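Local coordinates for protein MdbA (Actinomyces oris, PDB 4Z7X) that is a thiol-disulfide oxidoreductase of the thioredoxin superfamily, which probably forms disulfide bonds in exported proteins such as pilus subunits, at residues P57-C67 with R191-K202. Residues are numbered along the deposited sequence; the frame is centred on the assembly and turned at random.
Sequences PVLDIYFDYSC and RELEGTPTVFFK
The ring of Tyr-62 lies under a methyl knob: Leu-193 CD1 sits over the centre of one face, 3.5 Å from the ring centroid, a CH-pi contact. With CG anti to the carbonyl carbon and beside its backbone N (chi1 -71°), the ring brings CE1 to 3.9 Å from Phe-200 CE2, the two rings meeting obliquely. The guanidinium of Arg-191 stands nearly upright to the ring plane, with NH2 at the ring edge 2.9 Å from Tyr-62 OH, too poorly angled for a hydrogen bond. That NH2 forms a salt bridge with Asp-38, and NE bonds to the carbonyl O of Pro-15. An alanine in place of Tyr-62 would probably leave the methyl of Leu-193 and the ring of Phe-200 facing a gap.

The other face of the sheet carries Leu-59, Ile-61, Val-199 and Phe-201. Leu-59 CD1 drops between Val-199 CG1 (3.8 Å) and Phe-201 CB. At the far end the Phe-201 ring meets Pro-57, with CE1 3.7 Å from Pro-57 CB. Strands 58-63 and 198-201 are antiparallel; four backbone hydrogen bonds join them, and a fifth runs from Lys-202 N just past the strand to Val-58 O. The straightest runs from Tyr-62 N to Thr-198 O. Beyond them, the peptide before Pro-197 is cis, as in the cis-Pro loop of thioredoxins. Thr-196 OG1 here comes within 3.2 Å of Cys-67 SG. Cys-67 N-caps helix 68-86 and is probably the first cysteine of the CxxC active site with Cys-70.

Strand 58-63 is central in the sheet, with strand 91-96 parallel on its other edge. From that strand His-95 stacks on Tyr-62, and its NE2 hydrogen-bonds to Asp-60 OD1. Ile-61 leans on Ile-81 of helix 68-86, Pro-197 touches His-69 of the same helix, and strand 204-205 follows beyond strand 198-201.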
ATOM      1  N   PRO A  57       5.821 -16.444   1.961  1.00 16.66           N
ATOM      2  CA  PRO A  57       5.632 -15.830   3.255  1.00 12.52           C
ATOM      3  C   PRO A  57       5.203 -14.381   3.138  1.00 11.98           C
ATOM      4  O   PRO A  57       5.459 -13.726   2.128  1.00 10.35           O
ATOM      5  CB  PRO A  57       7.045 -15.860   3.857  1.00 16.84           C
ATOM      6  CG  PRO A  57       7.817 -16.772   3.051  1.00 21.39           C
ATOM      7  CD  PRO A  57       7.268 -16.613   1.688  1.00 19.73           C
ATOM      8  N   VAL A  58       4.596 -13.890   4.189  1.00 11.23           N
ATOM      9  CA  VAL A  58       4.041 -12.557   4.227  1.00 10.58           C
ATOM     10  C   VAL A  58       5.078 -11.477   4.440  1.00  9.09           C
ATOM     11  O   VAL A  58       5.789 -11.479   5.450  1.00 11.43           O
ATOM     12  CB  VAL A  58       2.909 -12.453   5.279  1.00 12.78           C
ATOM     13  CG1 VAL A  58       2.338 -11.050   5.278  1.00 13.49           C
ATOM     14  CG2 VAL A  58       1.809 -13.458   4.955  1.00 11.58           C
ATOM     15  N   LEU A  59       5.077 -10.494   3.530  1.00  9.43           N
ATOM     16  CA  LEU A  59       5.837  -9.239   3.702  1.00  9.68           C
ATOM     17  C   LEU A  59       4.819  -8.119   3.947  1.00  9.33           C
ATOM     18  O   LEU A  59       4.028  -7.780   3.045  1.00 11.10           O
ATOM     19  CB  LEU A  59       6.653  -8.906   2.463  1.00  9.56           C
ATOM     20  CG  LEU A  59       7.523  -7.666   2.523  1.00 12.34           C
ATOM     21  CD1 LEU A  59       8.708  -7.860   3.461  1.00 14.45           C
ATOM     22  CD2 LEU A  59       7.975  -7.325   1.100  1.00 14.32           C
ATOM     23  N   ASP A  60       4.817  -7.594   5.175  1.00  9.27           N
ATOM     24  CA  ASP A  60       3.875  -6.557   5.586  1.00  9.86           C
ATOM     25  C   ASP A  60       4.605  -5.226   5.488  1.00 11.84           C
ATOM     26  O   ASP A  60       5.697  -5.079   6.065  1.00 14.05           O
ATOM     27  CB  ASP A  60       3.516  -6.736   7.077  1.00 13.59           C
ATOM     28  CG  ASP A  60       2.580  -7.875   7.345  1.00 15.07           C
ATOM     29  OD1 ASP A  60       1.486  -7.847   6.789  1.00 17.57           O
ATOM     30  OD2 ASP A  60       2.925  -8.804   8.148  1.00 22.92           O
ATOM     31  N   ILE A  61       4.005  -4.255   4.828  1.00 11.09           N
ATOM     32  CA  ILE A  61       4.514  -2.906   4.764  1.00  9.75           C
ATOM     33  C   ILE A  61       3.456  -1.917   5.300  1.00 11.57           C
ATOM     34  O   ILE A  61       2.392  -1.783   4.732  1.00 10.70           O
ATOM     35  CB  ILE A  61       4.923  -2.484   3.332  1.00 12.02           C
ATOM     36  CG1 ILE A  61       5.948  -3.511   2.749  1.00 16.13           C
ATOM     37  CG2 ILE A  61       5.526  -1.097   3.364  1.00 14.84           C
ATOM     38  CD1 ILE A  61       6.328  -3.285   1.315  1.00 21.70           C
ATOM     39  N   TYR A  62       3.821  -1.269   6.400  1.00 11.74           N
ATOM     40  CA  TYR A  62       3.032  -0.192   7.004  1.00  9.40           C
ATOM     41  C   TYR A  62       3.575   1.123   6.465  1.00 12.22           C
ATOM     42  O   TYR A  62       4.791   1.398   6.564  1.00 14.80           O
ATOM     43  CB  TYR A  62       3.103  -0.210   8.544  1.00 11.74           C
ATOM     44  CG  TYR A  62       2.375  -1.346   9.178  1.00 13.42           C
ATOM     45  CD1 TYR A  62       2.930  -2.626   9.263  1.00 13.98           C
ATOM     46  CD2 TYR A  62       1.127  -1.148   9.717  1.00 13.82           C
ATOM     47  CE1 TYR A  62       2.215  -3.668   9.846  1.00 14.68           C
ATOM     48  CE2 TYR A  62       0.422  -2.169  10.333  1.00 13.90           C
ATOM     49  CZ  TYR A  62       0.964  -3.429  10.390  1.00 15.45           C
ATOM     50  OH  TYR A  62       0.259  -4.475  10.974  1.00 17.00           O
ATOM     51  N   PHE A  63       2.685   1.919   5.885  1.00 11.32           N
ATOM     52  CA  PHE A  63       3.103   3.124   5.160  1.00 11.44           C
ATOM     53  C   PHE A  63       2.072   4.235   5.283  1.00 10.60           C
ATOM     54  O   PHE A  63       0.920   4.009   5.667  1.00 10.57           O
ATOM     55  CB  PHE A  63       3.299   2.779   3.688  1.00 13.16           C
ATOM     56  CG  PHE A  63       2.013   2.562   2.950  1.00 10.95           C
ATOM     57  CD1 PHE A  63       1.371   1.338   2.935  1.00 13.34           C
ATOM     58  CD2 PHE A  63       1.369   3.644   2.392  1.00 11.23           C
ATOM     59  CE1 PHE A  63       0.157   1.212   2.285  1.00 13.72           C
ATOM     60  CE2 PHE A  63       0.175   3.525   1.739  1.00 11.35           C
ATOM     61  CZ  PHE A  63      -0.452   2.296   1.698  1.00 13.74           C
ATOM     62  N   ASP A  64       2.539   5.453   5.008  1.00 11.07           N
ATOM     63  CA  ASP A  64       1.703   6.655   4.862  1.00 11.71           C
ATOM     64  C   ASP A  64       2.077   7.295   3.515  1.00 11.47           C
ATOM     65  O   ASP A  64       3.259   7.547   3.261  1.00 11.33           O
ATOM     66  CB  ASP A  64       1.996   7.622   6.028  1.00 12.71           C
ATOM     67  CG  ASP A  64       1.100   8.854   6.049  1.00 11.68           C
ATOM     68  OD1 ASP A  64       0.572   9.224   4.998  1.00 12.44           O
ATOM     69  OD2 ASP A  64       0.968   9.494   7.126  1.00 15.50           O
ATOM     70  N   TYR A  65       1.091   7.529   2.673  1.00 10.26           N
ATOM     71  CA  TYR A  65       1.291   8.220   1.410  1.00 10.96           C
ATOM     72  C   TYR A  65       1.974   9.583   1.510  1.00 11.99           C
ATOM     73  O   TYR A  65       2.529  10.061   0.519  1.00 14.37           O
ATOM     74  CB  TYR A  65      -0.019   8.362   0.608  1.00 11.18           C
ATOM     75  CG  TYR A  65      -0.526   7.062  -0.010  1.00 10.06           C
ATOM     76  CD1 TYR A  65       0.258   6.376  -0.911  1.00  9.67           C
ATOM     77  CD2 TYR A  65      -1.735   6.503   0.360  1.00 11.69           C
ATOM     78  CE1 TYR A  65      -0.160   5.205  -1.488  1.00 10.06           C
ATOM     79  CE2 TYR A  65      -2.172   5.315  -0.194  1.00 11.21           C
ATOM     80  CZ  TYR A  65      -1.375   4.660  -1.103  1.00  9.96           C
ATOM     81  OH  TYR A  65      -1.789   3.478  -1.623  1.00 11.61           O
ATOM     82  N   SER A  66       1.910  10.208   2.677  1.00 11.41           N
ATOM     83  CA  SER A  66       2.542  11.513   2.906  1.00 11.62           C
ATOM     84  C   SER A  66       3.889  11.453   3.632  1.00 11.41           C
ATOM     85  O   SER A  66       4.433  12.501   4.003  1.00 13.95           O
ATOM     86  CB  SER A  66       1.608  12.425   3.695  1.00 12.77           C
ATOM     87  OG  SER A  66       0.454  12.744   2.936  1.00 14.74           O
ATOM     88  N   CYS A  67       4.456  10.248   3.730  1.00 13.14           N
ATOM     89  CA  CYS A  67       5.741  10.016   4.412  1.00 13.70           C
ATOM     90  C   CYS A  67       6.878   9.934   3.394  1.00 13.24           C
ATOM     91  O   CYS A  67       6.897   9.050   2.498  1.00 14.46           O
ATOM     92  CB  CYS A  67       5.668   8.733   5.266  1.00 14.87           C
ATOM     93  SG  CYS A  67       7.279   8.227   5.932  1.00 17.28           S
ATOM     94  N   ARG A 191      -1.323  -1.809  17.339  1.00 27.79           N
ATOM     95  CA  ARG A 191      -0.111  -2.599  17.288  1.00 28.06           C
ATOM     96  C   ARG A 191       1.118  -1.867  17.798  1.00 23.10           C
ATOM     97  O   ARG A 191       2.253  -2.426  17.792  1.00 25.83           O
ATOM     98  CB  ARG A 191       0.076  -3.067  15.866  1.00 25.25           C
ATOM     99  CG  ARG A 191      -1.068  -3.983  15.492  1.00 24.93           C
ATOM    100  CD  ARG A 191      -1.038  -4.259  14.056  1.00 23.34           C
ATOM    101  NE  ARG A 191      -1.874  -5.418  13.763  1.00 20.84           N
ATOM    102  CZ  ARG A 191      -2.538  -5.574  12.628  1.00 22.11           C
ATOM    103  NH1 ARG A 191      -3.262  -6.669  12.414  1.00 28.41           N
ATOM    104  NH2 ARG A 191      -2.546  -4.600  11.750  1.00 26.77           N
ATOM    105  N   GLU A 192       0.884  -0.632  18.244  1.00 25.26           N
ATOM    106  CA  GLU A 192       1.886   0.197  18.931  1.00 26.93           C
ATOM    107  C   GLU A 192       3.156   0.368  18.115  1.00 23.07           C
ATOM    108  O   GLU A 192       4.282   0.320  18.627  1.00 26.18           O
ATOM    109  CB  GLU A 192       2.191  -0.388  20.295  1.00 31.78           C
ATOM    110  CG  GLU A 192       0.936  -0.464  21.171  1.00 41.16           C
ATOM    111  CD  GLU A 192       1.183  -0.217  22.645  1.00 55.91           C
ATOM    112  OE1 GLU A 192       0.377  -0.729  23.435  1.00 87.74           O
ATOM    113  OE2 GLU A 192       2.143   0.496  23.017  1.00 60.39           O
ATOM    114  N   LEU A 193       2.948   0.597  16.837  1.00 25.78           N
ATOM    115  CA  LEU A 193       4.045   0.812  15.919  1.00 23.39           C
ATOM    116  C   LEU A 193       4.525   2.247  16.108  1.00 29.16           C
ATOM    117  O   LEU A 193       3.778   3.119  16.566  1.00 30.53           O
ATOM    118  CB  LEU A 193       3.595   0.534  14.492  1.00 24.96           C
ATOM    119  CG  LEU A 193       3.051  -0.888  14.325  1.00 22.18           C
ATOM    120  CD1 LEU A 193       2.670  -1.086  12.871  1.00 23.38           C
ATOM    121  CD2 LEU A 193       4.044  -1.953  14.734  1.00 23.22           C
ATOM    122  N   GLU A 194       5.782   2.473  15.769  1.00 34.86           N
ATOM    123  CA  GLU A 194       6.460   3.698  16.164  1.00 36.19           C
ATOM    124  C   GLU A 194       6.672   4.706  15.037  1.00 33.64           C
ATOM    125  O   GLU A 194       6.858   5.894  15.308  1.00 49.14           O
ATOM    126  CB  GLU A 194       7.777   3.338  16.848  1.00 43.79           C
ATOM    127  CG  GLU A 194       7.562   2.251  17.910  1.00 55.00           C
ATOM    128  CD  GLU A 194       8.670   2.145  18.940  1.00 71.37           C
ATOM    129  OE1 GLU A 194       8.356   1.752  20.097  1.00 64.37           O
ATOM    130  OE2 GLU A 194       9.843   2.437  18.601  1.00 70.65           O
ATOM    131  N   GLY A 195       6.678   4.250  13.802  1.00 21.79           N
ATOM    132  CA  GLY A 195       6.892   5.127  12.676  1.00 19.53           C
ATOM    133  C   GLY A 195       6.575   4.451  11.361  1.00 17.53           C
ATOM    134  O   GLY A 195       6.174   3.281  11.328  1.00 18.02           O
ATOM    135  N   THR A 196       6.786   5.189  10.273  1.00 17.65           N
ATOM    136  CA  THR A 196       6.624   4.640   8.921  1.00 16.21           C
ATOM    137  C   THR A 196       7.899   4.878   8.067  1.00 16.13           C
ATOM    138  O   THR A 196       8.615   5.845   8.272  1.00 19.78           O
ATOM    139  CB  THR A 196       5.434   5.235   8.151  1.00 17.49           C
ATOM    140  OG1 THR A 196       5.528   6.660   8.156  1.00 21.51           O
ATOM    141  CG2 THR A 196       4.131   4.837   8.789  1.00 16.23           C
ATOM    142  N   PRO A 197       8.222   3.970   7.157  1.00 15.31           N
ATOM    143  CA  PRO A 197       7.606   2.650   7.071  1.00 14.57           C
ATOM    144  C   PRO A 197       7.965   1.746   8.249  1.00 14.18           C
ATOM    145  O   PRO A 197       8.949   1.984   8.931  1.00 17.43           O
ATOM    146  CB  PRO A 197       8.194   2.086   5.775  1.00 16.81           C
ATOM    147  CG  PRO A 197       9.502   2.750   5.637  1.00 19.76           C
ATOM    148  CD  PRO A 197       9.386   4.107   6.244  1.00 18.54           C
ATOM    149  N   THR A 198       7.138   0.715   8.477  1.00 13.87           N
ATOM    150  CA  THR A 198       7.482  -0.393   9.350  1.00 13.34           C
ATOM    151  C   THR A 198       7.273  -1.636   8.504  1.00 11.74           C
ATOM    152  O   THR A 198       6.236  -1.759   7.840  1.00 12.88           O
ATOM    153  CB  THR A 198       6.634  -0.454  10.652  1.00 16.42           C
ATOM    154  OG1 THR A 198       6.893   0.700  11.460  1.00 18.92           O
ATOM    155  CG2 THR A 198       6.996  -1.692  11.427  1.00 21.38           C
ATOM    156  N   VAL A 199       8.241  -2.533   8.516  1.00 11.64           N
ATOM    157  CA  VAL A 199       8.196  -3.742   7.679  1.00 11.49           C
ATOM    158  C   VAL A 199       8.367  -4.995   8.543  1.00 12.22           C
ATOM    159  O   VAL A 199       9.232  -5.062   9.428  1.00 13.56           O
ATOM    160  CB  VAL A 199       9.316  -3.646   6.598  1.00 12.89           C
ATOM    161  CG1 VAL A 199       9.368  -4.879   5.722  1.00 15.15           C
ATOM    162  CG2 VAL A 199       9.099  -2.415   5.701  1.00 13.90           C
ATOM    163  N   PHE A 200       7.534  -6.003   8.259  1.00 11.69           N
ATOM    164  CA  PHE A 200       7.666  -7.324   8.858  1.00 12.02           C
ATOM    165  C   PHE A 200       7.769  -8.351   7.746  1.00 12.18           C
ATOM    166  O   PHE A 200       7.165  -8.191   6.667  1.00 10.84           O
ATOM    167  CB  PHE A 200       6.448  -7.620   9.719  1.00 13.06           C
ATOM    168  CG  PHE A 200       6.287  -6.708  10.880  1.00 12.41           C
ATOM    169  CD1 PHE A 200       6.843  -7.036  12.106  1.00 14.93           C
ATOM    170  CD2 PHE A 200       5.502  -5.561  10.771  1.00 15.70           C
ATOM    171  CE1 PHE A 200       6.701  -6.192  13.180  1.00 16.63           C
ATOM    172  CE2 PHE A 200       5.337  -4.709  11.846  1.00 15.67           C
ATOM    173  CZ  PHE A 200       5.939  -5.031  13.063  1.00 15.86           C
ATOM    174  N   PHE A 201       8.545  -9.394   7.999  1.00 11.49           N
ATOM    175  CA  PHE A 201       8.651 -10.531   7.089  1.00 12.21           C
ATOM    176  C   PHE A 201       8.533 -11.797   7.889  1.00 13.26           C
ATOM    177  O   PHE A 201       9.256 -11.998   8.848  1.00 15.41           O
ATOM    178  CB  PHE A 201       9.951 -10.509   6.275  1.00 13.14           C
ATOM    179  CG  PHE A 201      10.035 -11.659   5.320  1.00 13.11           C
ATOM    180  CD1 PHE A 201       9.096 -11.811   4.329  1.00 11.74           C
ATOM    181  CD2 PHE A 201      11.022 -12.614   5.449  1.00 15.41           C
ATOM    182  CE1 PHE A 201       9.149 -12.890   3.463  1.00 12.68           C
ATOM    183  CE2 PHE A 201      11.075 -13.682   4.602  1.00 15.77           C
ATOM    184  CZ  PHE A 201      10.136 -13.830   3.616  1.00 13.80           C
ATOM    185  N   LYS A 202       7.567 -12.629   7.522  1.00 13.50           N
ATOM    186  CA  LYS A 202       7.197 -13.789   8.338  0.60 17.33           C
ATOM    187  C   LYS A 202       6.930 -13.414   9.801  1.00 15.81           C
ATOM    188  O   LYS A 202       7.286 -14.161  10.727  1.00 21.23           O
ATOM    189  CB  LYS A 202       8.272 -14.856   8.276  0.60 21.04           C
ATOM    190  CG  LYS A 202       8.542 -15.362   6.886  0.60 20.79           C
ATOM    191  CD  LYS A 202       9.785 -16.234   6.798  0.60 26.27           C
ATOM    192  CE  LYS A 202       9.481 -17.641   7.253  0.60 30.10           C
ATOM    193  NZ  LYS A 202      10.630 -18.550   7.057  0.60 37.81           N
TER